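Local atomic coordinates of zonadhesin (Komagataella phaffii, PDB entry 5FX8), a protein that is a putative adhesin, here represented by its N-terminal domain, and may take part in cell-cell interaction through salt bridges and hydrogen bonds with other proteins. Residues V26-F31 with E105-F110; E164-I169 with V260-F265; V195-G200 with I227-A232. All blocks are in the same frame, centred on the assembly; numbering follows the deposited sequence.

Interaction 1. Residues V26-F31 with E105-F110; sequences VVSFVF and EGVVFF
Phe29 and Val108 form a hydrogen-bonded antiparallel pair with their CB atoms 4.4 Å apart, in two strands whose directions differ by 158°. Phe31 with Gly106 and Val27 with Phe110 repeat that pairing on either side; in the latter, Val27 N to Phe110 O is 2.8 Å. On the face of Phe29, Phe31, Val108 and Phe110, the rings add looser contacts to these backbone bonds. With CG opposite its own carbonyl carbon (chi1 -68°), Phe31 brings CE1 to 4.1 Å from Val108 CB at a slant, while Gly106 O lies in the ring plane at its edge. Phe29 CE1 comes to the edge of the Phe110 ring, 4.4 Å from Phe110 CD2. Phe92 meets both Phe29 and Phe31 edge-to-face. On the other, partly exposed face, a chi1 of 75° leads the Phe109 ring away from the partner strand, although its CD1 still lies 3.9 Å from Val26 CG1, while Phe109 CB rests 3.5 Å from Ser28 OG. Glu105 bends back, OE2 accepting hydrogen bonds from Ser32 and Thr33. Strand 25-31 also pairs with 4-11, so this is an interior antiparallel ladder of the first cohesin-like domain's sheet, with its aromatic face buried.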
loop_
_atom_site.group_PDB
_atom_site.type_symbol
_atom_site.label_atom_id
_atom_site.label_comp_id
_atom_site.label_asym_id
_atom_site.label_seq_id
_atom_site.Cartn_x
_atom_site.Cartn_y
_atom_site.Cartn_z
ATOM N N VAL C 26 -15.741 -32.313 53.543
ATOM C CA VAL C 26 -15.938 -33.623 54.149
ATOM C C VAL C 26 -15.528 -33.528 55.613
ATOM O O VAL C 26 -14.337 -33.451 55.919
ATOM C CB VAL C 26 -15.110 -34.674 53.410
ATOM C CG1 VAL C 26 -15.307 -36.039 53.992
ATOM C CG2 VAL C 26 -15.480 -34.659 51.976
ATOM N N VAL C 27 -16.497 -33.516 56.521
ATOM C CA VAL C 27 -16.226 -33.498 57.958
ATOM C C VAL C 27 -16.313 -34.929 58.475
ATOM O O VAL C 27 -17.409 -35.473 58.593
ATOM C CB VAL C 27 -17.206 -32.593 58.706
ATOM C CG1 VAL C 27 -16.898 -32.616 60.165
ATOM C CG2 VAL C 27 -17.105 -31.206 58.207
ATOM N N SER C 28 -15.176 -35.530 58.826
ATOM C CA SER C 28 -15.071 -36.952 59.148
ATOM C C SER C 28 -14.866 -37.187 60.640
ATOM O O SER C 28 -13.952 -36.630 61.246
ATOM C CB SER C 28 -13.918 -37.588 58.385
ATOM O OG SER C 28 -14.152 -37.512 57.001
ATOM N N PHE C 29 -15.685 -38.055 61.216
ATOM C CA PHE C 29 -15.595 -38.400 62.633
ATOM C C PHE C 29 -15.025 -39.805 62.726
ATOM O O PHE C 29 -15.709 -40.774 62.417
ATOM C CB PHE C 29 -16.961 -38.293 63.312
ATOM C CG PHE C 29 -17.522 -36.908 63.307
ATOM C CD1 PHE C 29 -18.294 -36.462 62.248
ATOM C CD2 PHE C 29 -17.245 -36.036 64.337
ATOM C CE1 PHE C 29 -18.798 -35.187 62.220
ATOM C CE2 PHE C 29 -17.756 -34.763 64.330
ATOM C CZ PHE C 29 -18.536 -34.338 63.261
ATOM N N VAL C 30 -13.776 -39.908 63.107
ATOM C CA VAL C 30 -13.082 -41.182 63.164
ATOM C C VAL C 30 -13.362 -41.829 64.509
ATOM O O VAL C 30 -13.258 -41.177 65.551
ATOM C CB VAL C 30 -11.575 -40.987 62.945
ATOM C CG1 VAL C 30 -10.821 -42.311 63.010
ATOM C CG2 VAL C 30 -11.352 -40.330 61.625
ATOM N N PHE C 31 -13.719 -43.112 64.482
ATOM C CA PHE C 31 -14.007 -43.899 65.672
ATOM C C PHE C 31 -13.018 -45.046 65.752
ATOM O O PHE C 31 -12.862 -45.798 64.791
ATOM C CB PHE C 31 -15.427 -44.445 65.651
ATOM C CG PHE C 31 -16.494 -43.397 65.781
ATOM C CD1 PHE C 31 -16.926 -42.691 64.685
ATOM C CD2 PHE C 31 -17.087 -43.150 66.994
ATOM C CE1 PHE C 31 -17.900 -41.761 64.796
ATOM C CE2 PHE C 31 -18.066 -42.221 67.106
ATOM C CZ PHE C 31 -18.469 -41.521 65.998
ATOM N N GLU C 105 -14.534 -49.577 65.143
ATOM C CA GLU C 105 -13.681 -48.949 64.142
ATOM C C GLU C 105 -14.552 -48.459 63.000
ATOM O O GLU C 105 -15.229 -49.263 62.356
ATOM C CB GLU C 105 -12.624 -49.913 63.605
ATOM C CG GLU C 105 -11.629 -50.406 64.620
ATOM C CD GLU C 105 -10.776 -49.301 65.202
ATOM O OE1 GLU C 105 -10.629 -48.239 64.553
ATOM O OE2 GLU C 105 -10.251 -49.505 66.322
ATOM N N GLY C 106 -14.515 -47.160 62.727
ATOM C CA GLY C 106 -15.246 -46.641 61.588
ATOM C C GLY C 106 -15.052 -45.151 61.433
ATOM O O GLY C 106 -14.423 -44.492 62.259
ATOM N N VAL C 107 -15.607 -44.624 60.347
ATOM C CA VAL C 107 -15.583 -43.194 60.072
ATOM C C VAL C 107 -16.992 -42.748 59.684
ATOM O O VAL C 107 -17.567 -43.253 58.711
ATOM C CB VAL C 107 -14.580 -42.826 58.959
ATOM C CG1 VAL C 107 -14.561 -41.319 58.787
ATOM C CG2 VAL C 107 -13.181 -43.358 59.242
ATOM N N VAL C 108 -17.547 -41.804 60.425
ATOM C CA VAL C 108 -18.774 -41.135 60.023
ATOM C C VAL C 108 -18.389 -39.784 59.445
ATOM O O VAL C 108 -17.674 -39.005 60.082
ATOM C CB VAL C 108 -19.755 -40.987 61.202
ATOM C CG1 VAL C 108 -20.791 -39.901 60.916
ATOM C CG2 VAL C 108 -20.458 -42.299 61.481
ATOM N N PHE C 109 -18.837 -39.509 58.231
ATOM C CA PHE C 109 -18.581 -38.216 57.627
ATOM C C PHE C 109 -19.866 -37.618 57.084
ATOM O O PHE C 109 -20.813 -38.323 56.735
ATOM C CB PHE C 109 -17.520 -38.303 56.530
ATOM C CG PHE C 109 -17.992 -38.917 55.257
ATOM C CD1 PHE C 109 -18.628 -38.155 54.300
ATOM C CD2 PHE C 109 -17.728 -40.242 54.983
ATOM C CE1 PHE C 109 -19.046 -38.708 53.136
ATOM C CE2 PHE C 109 -18.137 -40.797 53.806
ATOM C CZ PHE C 109 -18.796 -40.028 52.882
ATOM N N PHE C 110 -19.889 -36.304 57.048
ATOM C CA PHE C 110 -20.910 -35.547 56.361
ATOM C C PHE C 110 -20.235 -34.486 55.505
ATOM O O PHE C 110 -19.118 -34.058 55.797
ATOM C CB PHE C 110 -21.856 -34.874 57.328
ATOM C CG PHE C 110 -22.607 -35.810 58.197
ATOM C CD1 PHE C 110 -23.792 -36.380 57.762
ATOM C CD2 PHE C 110 -22.161 -36.097 59.474
ATOM C CE1 PHE C 110 -24.519 -37.227 58.591
ATOM C CE2 PHE C 110 -22.875 -36.944 60.303
ATOM C CZ PHE C 110 -24.051 -37.513 59.860
#

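Interaction 2. Residues E164-I169 with V260-F265; sequences EWFVDI and VLRVSF
Trp165 and Phe265 meet on the tightly packed side of this antiparallel pair. Trp165 CB sits over one face of the Phe265 ring, 3.8 Å from its centroid. The indole five-membered ring is displaced to the side, so there is little stacking although the planes are inclined by only 28°. The chi1 of Phe265 (42°) lays its ring across the partner strand until CE1 comes to 3.7 Å from Val167 CG2 at the ring edge. Further along, Ile169 CB and Leu261 CB are 4.1 Å apart. All these residues point the same way, toward strands 176-186, 246-252 and 275-286, as expected of a beta-sandwich in which two sheets enclose a hydrophobic core. The reverse face is polar and more open toward Glu164 and Phe166. Asp168 and Arg262 lie alongside each other, nearly coplanar, in a two-point salt bridge: Arg262 NE donates to the syn lone pair of Asp168 OD1 (2.6 Å), and NH2 to OD2. Asp168 OD2 also pairs with Arg149 and Arg262 NH1 with Asp208, giving both buried charges further opposite partners. Arg262 CD makes a CH-pi contact over one face of the Phe166 ring, toward its rim, 4.1 Å from the centroid, with the guanidinium plane 8° from the ring plane. At the partly exposed end, Glu164 stretches out, and its OE2 accepts a hydrogen bond from Ser264 OG on its anti lone pair (2.7 Å).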
loop_
_atom_site.group_PDB
_atom_site.type_symbol
_atom_site.label_atom_id
_atom_site.label_comp_id
_atom_site.label_asym_id
_atom_site.label_seq_id
_atom_site.Cartn_x
_atom_site.Cartn_y
_atom_site.Cartn_z
ATOM N N GLU C 164 -26.156 -23.583 37.632
ATOM C CA GLU C 164 -25.450 -22.700 36.728
ATOM C C GLU C 164 -23.988 -23.113 36.758
ATOM O O GLU C 164 -23.365 -23.125 37.825
ATOM C CB GLU C 164 -25.635 -21.247 37.136
ATOM C CG GLU C 164 -25.121 -20.266 36.116
ATOM C CD GLU C 164 -25.342 -18.831 36.516
ATOM O OE1 GLU C 164 -25.726 -18.571 37.691
ATOM O OE2 GLU C 164 -25.123 -17.964 35.639
ATOM N N TRP C 165 -23.468 -23.518 35.606
ATOM C CA TRP C 165 -22.070 -23.879 35.475
ATOM C C TRP C 165 -21.282 -22.669 35.020
ATOM O O TRP C 165 -21.766 -21.881 34.210
ATOM C CB TRP C 165 -21.882 -24.994 34.460
ATOM C CG TRP C 165 -22.540 -26.252 34.772
ATOM C CD1 TRP C 165 -23.700 -26.720 34.243
ATOM C CD2 TRP C 165 -22.067 -27.257 35.652
ATOM N NE1 TRP C 165 -23.985 -27.957 34.743
ATOM C CE2 TRP C 165 -22.998 -28.310 35.621
ATOM C CE3 TRP C 165 -20.949 -27.369 36.478
ATOM C CZ2 TRP C 165 -22.849 -29.459 36.388
ATOM C CZ3 TRP C 165 -20.794 -28.517 37.231
ATOM C CH2 TRP C 165 -21.738 -29.548 37.177
ATOM N N PHE C 166 -20.074 -22.518 35.561
ATOM C CA PHE C 166 -19.112 -21.516 35.114
ATOM C C PHE C 166 -17.862 -22.230 34.636
ATOM O O PHE C 166 -17.323 -23.078 35.347
ATOM C CB PHE C 166 -18.736 -20.528 36.222
ATOM C CG PHE C 166 -19.824 -19.550 36.579
ATOM C CD1 PHE C 166 -20.900 -19.350 35.740
ATOM C CD2 PHE C 166 -19.767 -18.831 37.753
ATOM C CE1 PHE C 166 -21.909 -18.456 36.053
ATOM C CE2 PHE C 166 -20.778 -17.937 38.077
ATOM C CZ PHE C 166 -21.853 -17.752 37.212
ATOM N N VAL C 167 -17.406 -21.895 33.439
ATOM C CA VAL C 167 -16.118 -22.341 32.933
ATOM C C VAL C 167 -15.265 -21.093 32.760
ATOM O O VAL C 167 -15.582 -20.224 31.938
ATOM C CB VAL C 167 -16.250 -23.112 31.615
ATOM C CG1 VAL C 167 -14.905 -23.605 31.174
ATOM C CG2 VAL C 167 -17.216 -24.278 31.770
ATOM N N ASP C 168 -14.208 -20.979 33.550
ATOM C CA ASP C 168 -13.313 -19.834 33.497
ATOM C C ASP C 168 -12.070 -20.183 32.697
ATOM O O ASP C 168 -11.438 -21.210 32.947
ATOM C CB ASP C 168 -12.915 -19.389 34.899
ATOM C CG ASP C 168 -13.999 -18.601 35.581
ATOM O OD1 ASP C 168 -15.064 -18.423 34.968
ATOM O OD2 ASP C 168 -13.793 -18.152 36.727
ATOM N N ILE C 169 -11.721 -19.326 31.744
ATOM C CA ILE C 169 -10.501 -19.461 30.958
ATOM C C ILE C 169 -9.580 -18.303 31.326
ATOM O O ILE C 169 -9.909 -17.142 31.052
ATOM C CB ILE C 169 -10.780 -19.461 29.455
ATOM C CG1 ILE C 169 -11.932 -20.406 29.102
ATOM C CG2 ILE C 169 -9.486 -19.764 28.731
ATOM C CD1 ILE C 169 -11.593 -21.834 29.182
ATOM N N VAL C 260 -10.052 -12.815 32.281
ATOM C CA VAL C 260 -10.632 -14.143 32.435
ATOM C C VAL C 260 -11.920 -14.187 31.632
ATOM O O VAL C 260 -12.791 -13.334 31.817
ATOM C CB VAL C 260 -10.907 -14.498 33.912
ATOM C CG1 VAL C 260 -11.754 -15.730 34.009
ATOM C CG2 VAL C 260 -9.632 -14.754 34.649
ATOM N N LEU C 261 -12.024 -15.159 30.726
ATOM C CA LEU C 261 -13.268 -15.467 30.031
ATOM C C LEU C 261 -14.109 -16.426 30.862
ATOM O O LEU C 261 -13.641 -17.499 31.237
ATOM C CB LEU C 261 -12.990 -16.105 28.669
ATOM C CG LEU C 261 -14.226 -16.629 27.948
ATOM C CD1 LEU C 261 -15.077 -15.486 27.606
ATOM C CD2 LEU C 261 -13.829 -17.313 26.701
ATOM N N ARG C 262 -15.358 -16.066 31.109
ATOM C CA ARG C 262 -16.250 -16.890 31.910
ATOM C C ARG C 262 -17.469 -17.252 31.084
ATOM O O ARG C 262 -18.229 -16.374 30.680
ATOM C CB ARG C 262 -16.659 -16.166 33.193
ATOM C CG ARG C 262 -17.798 -16.824 33.954
ATOM C CD ARG C 262 -17.873 -16.325 35.369
ATOM N NE ARG C 262 -16.766 -16.862 36.145
ATOM C CZ ARG C 262 -16.473 -16.475 37.373
ATOM N NH1 ARG C 262 -17.213 -15.543 37.955
ATOM N NH2 ARG C 262 -15.447 -17.013 38.014
ATOM N N VAL C 263 -17.667 -18.536 30.841
ATOM C CA VAL C 263 -18.844 -19.000 30.132
ATOM C C VAL C 263 -19.832 -19.569 31.136
ATOM O O VAL C 263 -19.464 -20.367 31.997
ATOM C CB VAL C 263 -18.473 -20.040 29.068
ATOM C CG1 VAL C 263 -19.710 -20.448 28.310
ATOM C CG2 VAL C 263 -17.475 -19.461 28.130
ATOM N N SER C 264 -21.086 -19.166 31.025
ATOM C CA SER C 264 -22.131 -19.608 31.931
ATOM C C SER C 264 -23.184 -20.363 31.141
ATOM O O SER C 264 -23.699 -19.841 30.156
ATOM C CB SER C 264 -22.745 -18.409 32.644
ATOM O OG SER C 264 -23.883 -18.767 33.384
ATOM N N PHE C 265 -23.518 -21.582 31.562
ATOM C CA PHE C 265 -24.654 -22.277 30.967
ATOM C C PHE C 265 -25.539 -22.901 32.035
ATOM O O PHE C 265 -25.066 -23.619 32.915
ATOM C CB PHE C 265 -24.224 -23.330 29.937
ATOM C CG PHE C 265 -23.054 -24.141 30.338
ATOM C CD1 PHE C 265 -21.779 -23.634 30.227
ATOM C CD2 PHE C 265 -23.224 -25.436 30.783
ATOM C CE1 PHE C 265 -20.697 -24.385 30.587
ATOM C CE2 PHE C 265 -22.144 -26.211 31.138
ATOM C CZ PHE C 265 -20.878 -25.686 31.040
#

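Interaction 3. Residues V195-G200 with I227-A232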
loop_
_atom_site.group_PDB
_atom_site.type_symbol
_atom_site.label_atom_id
_atom_site.label_comp_id
_atom_site.label_asym_id
_atom_site.label_seq_id
_atom_site.Cartn_x
_atom_site.Cartn_y
_atom_site.Cartn_z
ATOM N N VAL C 195 -27.252 -19.387 27.537
ATOM C CA VAL C 195 -25.801 -19.515 27.447
ATOM C C VAL C 195 -25.230 -18.120 27.242
ATOM O O VAL C 195 -25.714 -17.365 26.398
ATOM C CB VAL C 195 -25.394 -20.462 26.304
ATOM C CG1 VAL C 195 -23.914 -20.784 26.363
ATOM C CG2 VAL C 195 -26.191 -21.738 26.358
ATOM N N LYS C 196 -24.234 -17.760 28.032
ATOM C CA LYS C 196 -23.746 -16.393 28.038
ATOM C C LYS C 196 -22.269 -16.421 28.404
ATOM O O LYS C 196 -21.733 -17.445 28.828
ATOM C CB LYS C 196 -24.560 -15.514 29.000
ATOM C CG LYS C 196 -24.470 -15.946 30.439
ATOM C CD LYS C 196 -25.316 -15.119 31.374
ATOM C CE LYS C 196 -25.139 -15.616 32.789
ATOM N NZ LYS C 196 -25.973 -14.896 33.776
ATOM N N TYR C 197 -21.597 -15.297 28.201
ATOM C CA TYR C 197 -20.197 -15.228 28.570
ATOM C C TYR C 197 -19.881 -13.812 29.009
ATOM O O TYR C 197 -20.641 -12.882 28.768
ATOM C CB TYR C 197 -19.277 -15.682 27.429
ATOM C CG TYR C 197 -19.047 -14.647 26.347
ATOM C CD1 TYR C 197 -19.931 -14.512 25.282
ATOM C CD2 TYR C 197 -17.938 -13.815 26.387
ATOM C CE1 TYR C 197 -19.728 -13.568 24.302
ATOM C CE2 TYR C 197 -17.722 -12.876 25.421
ATOM C CZ TYR C 197 -18.618 -12.746 24.368
ATOM O OH TYR C 197 -18.387 -11.792 23.389
ATOM N N ALA C 198 -18.749 -13.667 29.678
ATOM C CA ALA C 198 -18.277 -12.372 30.105
ATOM C C ALA C 198 -16.766 -12.419 30.136
ATOM O O ALA C 198 -16.169 -13.483 30.237
ATOM C CB ALA C 198 -18.827 -12.006 31.477
ATOM N N VAL C 199 -16.150 -11.250 30.054
ATOM C CA VAL C 199 -14.705 -11.120 30.156
ATOM C C VAL C 199 -14.417 -10.060 31.208
ATOM O O VAL C 199 -14.800 -8.901 31.038
ATOM C CB VAL C 199 -14.058 -10.738 28.815
ATOM C CG1 VAL C 199 -12.567 -10.783 28.932
ATOM C CG2 VAL C 199 -14.509 -11.652 27.705
ATOM N N GLY C 200 -13.757 -10.451 32.290
ATOM C CA GLY C 200 -13.430 -9.538 33.362
ATOM C C GLY C 200 -11.931 -9.439 33.548
ATOM O O GLY C 200 -11.188 -10.362 33.223
ATOM N N ILE C 227 -22.935 -11.445 28.176
ATOM C CA ILE C 227 -23.261 -11.358 26.761
ATOM C C ILE C 227 -23.888 -12.685 26.348
ATOM O O ILE C 227 -23.227 -13.721 26.388
ATOM C CB ILE C 227 -22.014 -11.049 25.916
ATOM C CG1 ILE C 227 -21.429 -9.703 26.323
ATOM C CG2 ILE C 227 -22.324 -11.064 24.427
ATOM C CD1 ILE C 227 -20.081 -9.483 25.774
ATOM N N PRO C 228 -25.147 -12.711 25.942
ATOM C CA PRO C 228 -25.759 -13.975 25.541
ATOM C C PRO C 228 -25.128 -14.519 24.267
ATOM O O PRO C 228 -24.522 -13.802 23.472
ATOM C CB PRO C 228 -27.226 -13.598 25.326
ATOM C CG PRO C 228 -27.213 -12.149 25.029
ATOM C CD PRO C 228 -26.035 -11.556 25.721
ATOM N N ILE C 229 -25.273 -15.820 24.088
ATOM C CA ILE C 229 -24.713 -16.542 22.966
ATOM C C ILE C 229 -25.891 -17.183 22.247
ATOM O O ILE C 229 -26.605 -18.001 22.832
ATOM C CB ILE C 229 -23.698 -17.596 23.423
ATOM C CG1 ILE C 229 -22.442 -16.962 24.002
ATOM C CG2 ILE C 229 -23.331 -18.525 22.314
ATOM C CD1 ILE C 229 -21.487 -17.990 24.507
ATOM N N THR C 230 -26.128 -16.784 21.005
ATOM C CA THR C 230 -27.238 -17.331 20.251
ATOM C C THR C 230 -26.674 -17.837 18.943
ATOM O O THR C 230 -25.475 -17.689 18.720
ATOM C CB THR C 230 -28.309 -16.285 20.010
ATOM O OG1 THR C 230 -27.954 -15.504 18.865
ATOM C CG2 THR C 230 -28.415 -15.403 21.216
ATOM N N PRO C 231 -27.464 -18.486 18.088
ATOM C CA PRO C 231 -26.951 -18.817 16.751
ATOM C C PRO C 231 -26.476 -17.607 15.982
ATOM O O PRO C 231 -25.508 -17.705 15.224
ATOM C CB PRO C 231 -28.155 -19.471 16.071
ATOM C CG PRO C 231 -28.899 -20.086 17.182
ATOM C CD PRO C 231 -28.713 -19.209 18.381
ATOM N N ALA C 232 -27.109 -16.459 16.176
ATOM C CA ALA C 232 -26.796 -15.289 15.385
ATOM C C ALA C 232 -25.534 -14.583 15.837
ATOM O O ALA C 232 -25.150 -13.592 15.213
ATOM C CB ALA C 232 -27.960 -14.300 15.411
HETATM O O HOH W 1 -28.113 -18.937 24.769
#
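At the short edge strand 227-228 of the second cohesin-like domain, Ile227 lies against Tyr197 of strand 189-200. The sheet ladder is brief: Tyr197 N to Ile227 O is 2.9 Å and Ile227 N to Tyr197 O is 2.8 Å, making one hydrogen-bonded antiparallel pair. Ile229 N then donates a hydrogen bond to Val195 O (2.8 Å). Tyr197 places CG between its backbone N and carbonyl carbon (chi1 79°), and this carries the ring across to segment 227-232. Ile227 CB stands over one ring face, 4.2 Å from the centroid and 27° off the normal, with CG2 3.6 Å from Tyr197 CE1. Ile229 instead comes to the ring edge, CG1 3.7 Å from Tyr197 CD1, the two side chains running nearly at right angles. This ladder closes one edge of a five-stranded antiparallel sheet; on its buried face Phe251 meets Tyr197 edge-to-face, while on the other face Lys196 reaches Trp226 in a cation-pi contact. A water bonded to Val195 N (2.9 Å) and Ile229 O joins the segments where the pairing ends. Beyond, Thr230 OG1 accepts from Ala232 N in an ST turn, and Ala232 O accepts a hydrogen bond from Arg379 of the lipoxygenase chain.

In the fold
Interactions 2 and 3 are two steps across one antiparallel sheet: strand 260-268 lies between 162-170 and 189-200, and 227-228 finishes the row. Their centres are about 10 Å apart, and they are joined by probable hydrogen bonds from Arg262 N to Ala198 O (2.8 Å) and from Val260 N to Gly200 O (2.9 Å). In sequence, both segments of interaction 3 fall between the two strands of interaction 2. Interaction 1 belongs to the first cohesin-like domain, on the opposite side of the chain's centre; its centre is about 34 Å from that of interaction 2 and about 43 Å from that of interaction 3, with nearest atoms about 17 Å and about 28 Å apart. Of the three, interaction 3 alone reaches the lipoxygenase chain.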